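PDB 5A62: putative alpha/beta hydrolase fold protein from Candidatus Nitrososphaera gargensis, which probably acts as a carboxylesterase-type hydrolase of the alpha/beta hydrolase fold, with its natural substrate not established. Local coordinates for residues K127-E131 against K132-K136; V223-R226 against L227-T231. One frame throughout, in Å; residues are numbered along the deposited sequence.

Contact 1: K127-E131 against K132-K136; sequences KKFQE and KDLEK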
loop_
_atom_site.group_PDB
_atom_site.type_symbol
_atom_site.label_atom_id
_atom_site.label_comp_id
_atom_site.label_asym_id
_atom_site.label_seq_id
_atom_site.Cartn_x
_atom_site.Cartn_y
_atom_site.Cartn_z
ATOM N N LYS A 127 0.974 -0.210 -16.540
ATOM C CA LYS A 127 1.012 1.132 -16.034
ATOM C C LYS A 127 0.558 1.251 -14.583
ATOM O O LYS A 127 -0.280 0.486 -14.080
ATOM C CB LYS A 127 0.117 2.011 -16.907
ATOM C CG LYS A 127 0.764 2.120 -18.275
ATOM C CD LYS A 127 0.501 3.402 -19.023
ATOM C CE LYS A 127 0.942 4.610 -18.229
ATOM N NZ LYS A 127 0.812 5.840 -19.043
ATOM N N LYS A 128 1.119 2.244 -13.933
ATOM C CA LYS A 128 0.569 2.714 -12.684
ATOM C C LYS A 128 -0.777 3.340 -12.920
ATOM O O LYS A 128 -1.071 3.931 -13.981
ATOM C CB LYS A 128 1.452 3.811 -12.093
ATOM C CG LYS A 128 2.610 3.393 -11.330
ATOM C CD LYS A 128 3.142 4.594 -10.452
ATOM C CE LYS A 128 2.535 4.913 -9.080
ATOM N NZ LYS A 128 2.323 3.749 -8.131
ATOM N N PHE A 129 -1.625 3.279 -11.923
ATOM C CA PHE A 129 -2.920 3.947 -11.969
ATOM C C PHE A 129 -2.769 5.422 -11.643
ATOM O O PHE A 129 -1.880 5.831 -10.931
ATOM C CB PHE A 129 -3.892 3.332 -10.976
ATOM C CG PHE A 129 -4.269 1.921 -11.337
ATOM C CD1 PHE A 129 -5.228 1.641 -12.283
ATOM C CD2 PHE A 129 -3.608 0.844 -10.733
ATOM C CE1 PHE A 129 -5.529 0.341 -12.637
ATOM C CE2 PHE A 129 -3.912 -0.460 -11.066
ATOM C CZ PHE A 129 -4.864 -0.721 -12.023
ATOM N N GLN A 130 -3.682 6.195 -12.183
ATOM C CA GLN A 130 -3.905 7.509 -11.632
ATOM C C GLN A 130 -4.671 7.375 -10.322
ATOM O O GLN A 130 -5.475 6.473 -10.110
ATOM C CB GLN A 130 -4.689 8.346 -12.659
ATOM C CG GLN A 130 -3.879 8.713 -13.922
ATOM C CD GLN A 130 -2.545 9.429 -13.629
ATOM O OE1 GLN A 130 -1.452 8.902 -13.845
ATOM N NE2 GLN A 130 -2.642 10.644 -13.100
ATOM N N GLU A 131 -4.499 8.335 -9.410
ATOM C CA GLU A 131 -5.242 8.298 -8.156
ATOM C C GLU A 131 -6.730 8.178 -8.381
ATOM O O GLU A 131 -7.399 7.463 -7.648
ATOM C CB GLU A 131 -4.992 9.553 -7.259
ATOM C CG GLU A 131 -3.649 9.536 -6.650
ATOM C CD GLU A 131 -3.399 10.733 -5.724
ATOM O OE1 GLU A 131 -4.356 11.339 -5.191
ATOM O OE2 GLU A 131 -2.236 10.944 -5.601
ATOM N N LYS A 132 -7.286 8.912 -9.360
ATOM C CA LYS A 132 -8.678 8.869 -9.590
ATOM C C LYS A 132 -9.158 7.451 -9.940
ATOM O O LYS A 132 -10.252 7.078 -9.593
ATOM C CB LYS A 132 -9.049 9.885 -10.702
ATOM C CG LYS A 132 -8.507 9.468 -12.044
ATOM C CD LYS A 132 -8.920 10.318 -13.244
ATOM C CE LYS A 132 -8.191 9.740 -14.465
ATOM N NZ LYS A 132 -8.674 10.274 -15.786
ATOM N N ASP A 133 -8.296 6.655 -10.559
ATOM C CA ASP A 133 -8.654 5.270 -10.947
ATOM C C ASP A 133 -8.876 4.371 -9.726
ATOM O O ASP A 133 -9.603 3.363 -9.798
ATOM C CB ASP A 133 -7.548 4.646 -11.773
ATOM C CG ASP A 133 -7.235 5.373 -13.075
ATOM O OD1 ASP A 133 -8.178 6.029 -13.627
ATOM O OD2 ASP A 133 -6.076 5.261 -13.504
ATOM N N LEU A 134 -8.212 4.717 -8.630
ATOM C CA LEU A 134 -8.284 3.886 -7.422
ATOM C C LEU A 134 -9.240 4.437 -6.359
ATOM O O LEU A 134 -9.456 3.823 -5.333
ATOM C CB LEU A 134 -6.891 3.736 -6.815
ATOM C CG LEU A 134 -5.871 3.077 -7.714
ATOM C CD1 LEU A 134 -4.573 2.862 -7.006
ATOM C CD2 LEU A 134 -6.368 1.772 -8.268
ATOM N N GLU A 135 -9.874 5.579 -6.629
ATOM C CA GLU A 135 -10.772 6.173 -5.629
ATOM C C GLU A 135 -11.897 5.273 -5.235
ATOM O O GLU A 135 -12.279 5.227 -4.096
ATOM C CB GLU A 135 -11.294 7.547 -6.119
ATOM C CG GLU A 135 -11.801 8.408 -4.965
ATOM C CD GLU A 135 -10.691 8.818 -3.957
ATOM O OE1 GLU A 135 -9.477 8.894 -4.376
ATOM O OE2 GLU A 135 -11.022 9.107 -2.742
ATOM N N LYS A 136 -12.396 4.477 -6.158
ATOM C CA LYS A 136 -13.511 3.579 -5.868
ATOM C C LYS A 136 -13.190 2.566 -4.819
ATOM O O LYS A 136 -14.079 2.094 -4.120
ATOM C CB LYS A 136 -13.965 2.870 -7.185
ATOM C CG LYS A 136 -12.904 1.941 -7.799
ATOM C CD LYS A 136 -13.173 1.215 -9.163
ATOM C CE LYS A 136 -13.433 2.178 -10.309
ATOM N NZ LYS A 136 -12.211 2.873 -10.902
HETATM O O HOH W 1 -6.939 7.083 -4.958
#

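Contact 2: V223-R226 against L227-T231; sequences VFMR and LIKET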
loop_
_atom_site.group_PDB
_atom_site.type_symbol
_atom_site.label_atom_id
_atom_site.label_comp_id
_atom_site.label_asym_id
_atom_site.label_seq_id
_atom_site.Cartn_x
_atom_site.Cartn_y
_atom_site.Cartn_z
ATOM N N VAL A 223 -11.014 2.424 -17.543
ATOM C CA VAL A 223 -9.700 2.564 -16.977
ATOM C C VAL A 223 -8.692 1.788 -17.797
ATOM O O VAL A 223 -7.631 2.332 -18.191
ATOM C CB VAL A 223 -9.601 2.201 -15.496
ATOM C CG1 VAL A 223 -8.177 2.109 -14.992
ATOM C CG2 VAL A 223 -10.391 3.210 -14.647
ATOM N N PHE A 224 -8.955 0.508 -18.019
ATOM C CA PHE A 224 -7.962 -0.281 -18.777
ATOM C C PHE A 224 -7.899 0.060 -20.216
ATOM O O PHE A 224 -6.842 -0.021 -20.805
ATOM C CB PHE A 224 -8.100 -1.792 -18.484
ATOM C CG PHE A 224 -7.609 -2.119 -17.114
ATOM C CD1 PHE A 224 -6.253 -2.128 -16.840
ATOM C CD2 PHE A 224 -8.479 -2.315 -16.086
ATOM C CE1 PHE A 224 -5.788 -2.395 -15.582
ATOM C CE2 PHE A 224 -8.024 -2.601 -14.814
ATOM C CZ PHE A 224 -6.667 -2.641 -14.567
ATOM N N MET A 225 -8.981 0.537 -20.842
ATOM C CA MET A 225 -8.866 1.078 -22.210
ATOM C C MET A 225 -7.890 2.195 -22.273
ATOM O O MET A 225 -7.057 2.279 -23.139
ATOM C CB MET A 225 -10.212 1.536 -22.769
ATOM C CG MET A 225 -11.105 0.390 -23.191
ATOM S SD MET A 225 -10.622 -0.406 -24.724
ATOM C CE MET A 225 -11.195 0.845 -25.892
ATOM N N ARG A 226 -7.994 3.099 -21.309
ATOM C CA ARG A 226 -7.134 4.263 -21.304
ATOM C C ARG A 226 -5.664 3.822 -21.072
ATOM O O ARG A 226 -4.719 4.241 -21.774
ATOM C CB ARG A 226 -7.562 5.254 -20.253
ATOM C CG ARG A 226 -6.788 6.566 -20.389
ATOM C CD ARG A 226 -6.960 7.476 -19.169
ATOM N NE ARG A 226 -6.085 7.025 -18.092
ATOM C CZ ARG A 226 -6.451 6.584 -16.877
ATOM N NH1 ARG A 226 -7.679 6.437 -16.508
ATOM N NH2 ARG A 226 -5.467 6.314 -16.033
ATOM N N LEU A 227 -5.425 2.979 -20.066
ATOM C CA LEU A 227 -4.083 2.540 -19.789
ATOM C C LEU A 227 -3.471 1.716 -20.896
ATOM O O LEU A 227 -2.285 1.882 -21.140
ATOM C CB LEU A 227 -4.073 1.806 -18.452
ATOM C CG LEU A 227 -4.404 2.592 -17.200
ATOM C CD1 LEU A 227 -4.476 1.669 -15.995
ATOM C CD2 LEU A 227 -3.453 3.704 -16.928
ATOM N N ILE A 228 -4.226 0.844 -21.528
ATOM C CA ILE A 228 -3.662 0.034 -22.573
ATOM C C ILE A 228 -3.420 0.818 -23.795
ATOM O O ILE A 228 -2.433 0.583 -24.493
ATOM C CB ILE A 228 -4.467 -1.260 -22.775
ATOM C CG1 ILE A 228 -3.497 -2.370 -23.253
ATOM C CG2 ILE A 228 -5.709 -1.049 -23.589
ATOM C CD1 ILE A 228 -2.497 -2.806 -22.252
ATOM N N LYS A 229 -4.236 1.808 -24.093
ATOM C CA LYS A 229 -3.966 2.706 -25.206
ATOM C C LYS A 229 -2.705 3.499 -24.989
ATOM O O LYS A 229 -1.841 3.671 -25.879
ATOM C CB LYS A 229 -5.177 3.584 -25.472
ATOM C CG LYS A 229 -6.213 2.779 -26.239
ATOM C CD LYS A 229 -7.422 3.593 -26.683
ATOM C CE LYS A 229 -8.584 3.440 -25.709
ATOM N NZ LYS A 229 -9.723 4.373 -25.973
ATOM N N GLU A 230 -2.477 3.939 -23.738
ATOM C CA GLU A 230 -1.252 4.610 -23.403
ATOM C C GLU A 230 -0.077 3.645 -23.546
ATOM O O GLU A 230 1.004 3.995 -24.040
ATOM C CB GLU A 230 -1.316 5.206 -21.974
ATOM C CG GLU A 230 -2.335 6.321 -21.799
ATOM C CD GLU A 230 -2.633 6.751 -20.345
ATOM O OE1 GLU A 230 -1.962 6.260 -19.407
ATOM O OE2 GLU A 230 -3.558 7.605 -20.153
ATOM N N THR A 231 -0.262 2.407 -23.136
ATOM C CA THR A 231 0.768 1.403 -23.228
ATOM C C THR A 231 1.131 1.121 -24.679
ATOM O O THR A 231 2.341 1.044 -24.974
ATOM C CB THR A 231 0.314 0.105 -22.549
ATOM O OG1 THR A 231 0.065 0.382 -21.146
ATOM C CG2 THR A 231 1.407 -0.946 -22.592
HETATM O O HOH W 2 -2.737 7.127 -17.076
#

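Contact 1: K127-E131 against K132-K136
Asp133 turns its side chain back onto Gln130 and the ring of Phe129, tying the loop 127-131 to the short helical turn it leads into. From CB out to OD2 the aspartate stays in contact with that loop. CB rests 3.2 Å from Gln130 O and 3.8 Å from Phe129 CD1. CG lies anti to its own carbonyl carbon (chi1 -60°), which swings the carboxylate back toward the main chain of Gln130. There Gln130 N donates to Asp133 OD2 at 2.9 Å, with an N-H...O angle of 142°, and the hydrogen arrives from above the carboxylate plane. OD2 also lies in plane at the edge of the Phe129 ring and 3.5 Å from Gln130 CB, and it is the atom that forms a salt bridge with Arg226 of helix 222-234. In return, Asp133 N donates to Gln130 O at 2.9 Å, making the link between the two residues reciprocal. One residue further on, Leu134 N bonds Glu131 O, and a water donates to that same oxygen and to Glu135 OE1. The isobutyl group of Leu134 crosses Phe129 at about a right angle. Its CD2 sits over one ring face, offset toward the rim, in a CH-pi contact 4.0 Å from the centroid. Beyond the turn, Lys136 folds round so that NZ donates to Asp133 O. Glu131 points elsewhere, its OE2 accepting from Gly200 N of the second subunit. This compact turn, held by successive bonds from residue i+3 to i, follows strand 116-122 and opens the run of helices inserted before strand 212-218, the position of the lid in alpha/beta hydrolases.

Contact 2: V223-R226 against L227-T231
Leu227 packs against Val223, Phe224 and Arg226 in the alpha-helix 222-234, the crossover helix of the beta-alpha-beta unit that joins strand 212-218 to strand 239-243 in this alpha/beta hydrolase fold. Its N-H donates to Val223 O at 3.0 Å. Side by side with Val223, it brings CD1 to within 3.9 Å of Val223 CG1, while CD2 approaches Arg226 NH2 at 3.4 Å and CG lies over a face of the guanidinium. Ile228 follows, its N bonded to Phe224 O and its CG2 close over that oxygen; its side chain continues onto Ala215 and Val217 of strand 212-218 and Leu240 of strand 239-243. Lys229 donates from N to Met225 O and then runs back along the helix surface. Its CE comes to 3.7 Å from Met225 CE, a contact made possible by the methionine bending at both chi2 and chi3, which curls its methyl toward the lysine. Glu230, bonded through N to Arg226 O, extends beside Arg226, and OE2 takes a weak hydrogen bond from Arg226 NE at 3.3 Å within a salt bridge. That oxygen meets the guanidinium at its edge, with the two flat groups 49° apart. A water completes a second route, accepting from Arg226 NH2 and donating to Glu230 OE1 at 2.6 Å. The stronger charged partners lie elsewhere: Asp133 for the arginine, Lys127 for the glutamate. Thr231 closes the segment by folding its hydroxyl back on the preceding turn. Leu227 O is gripped twice, by Thr231 N and, 2.8 Å away, by Thr231 OG1, the two donors coming from opposite faces of the carbonyl plane.

In the fold
Contacts 1 and 2, whose centres lie 12 Å apart, are joined by two salt bridges of equal length. Asp133 OD2 meets Arg226 NH2 at 2.8 Å, and Lys127 NZ meets Glu230 OE1 at 2.8 Å, so the Arg226-Glu230 pair of contact 2 has an opposite charge from contact 1 at each end. Between them Gln130 CG packs 3.6 Å from Arg226 NH2, and Phe129 touches Leu227. The start of the probable lid is thereby fastened to the crossover helix. The side chains of Phe129 and Phe224 each lie about 5 Å from bound acetate, probably carried over from crystallisation. Both are near a probable nucleophile elbow, which Phe224 touches, consistent with a place beside the active-site pocket.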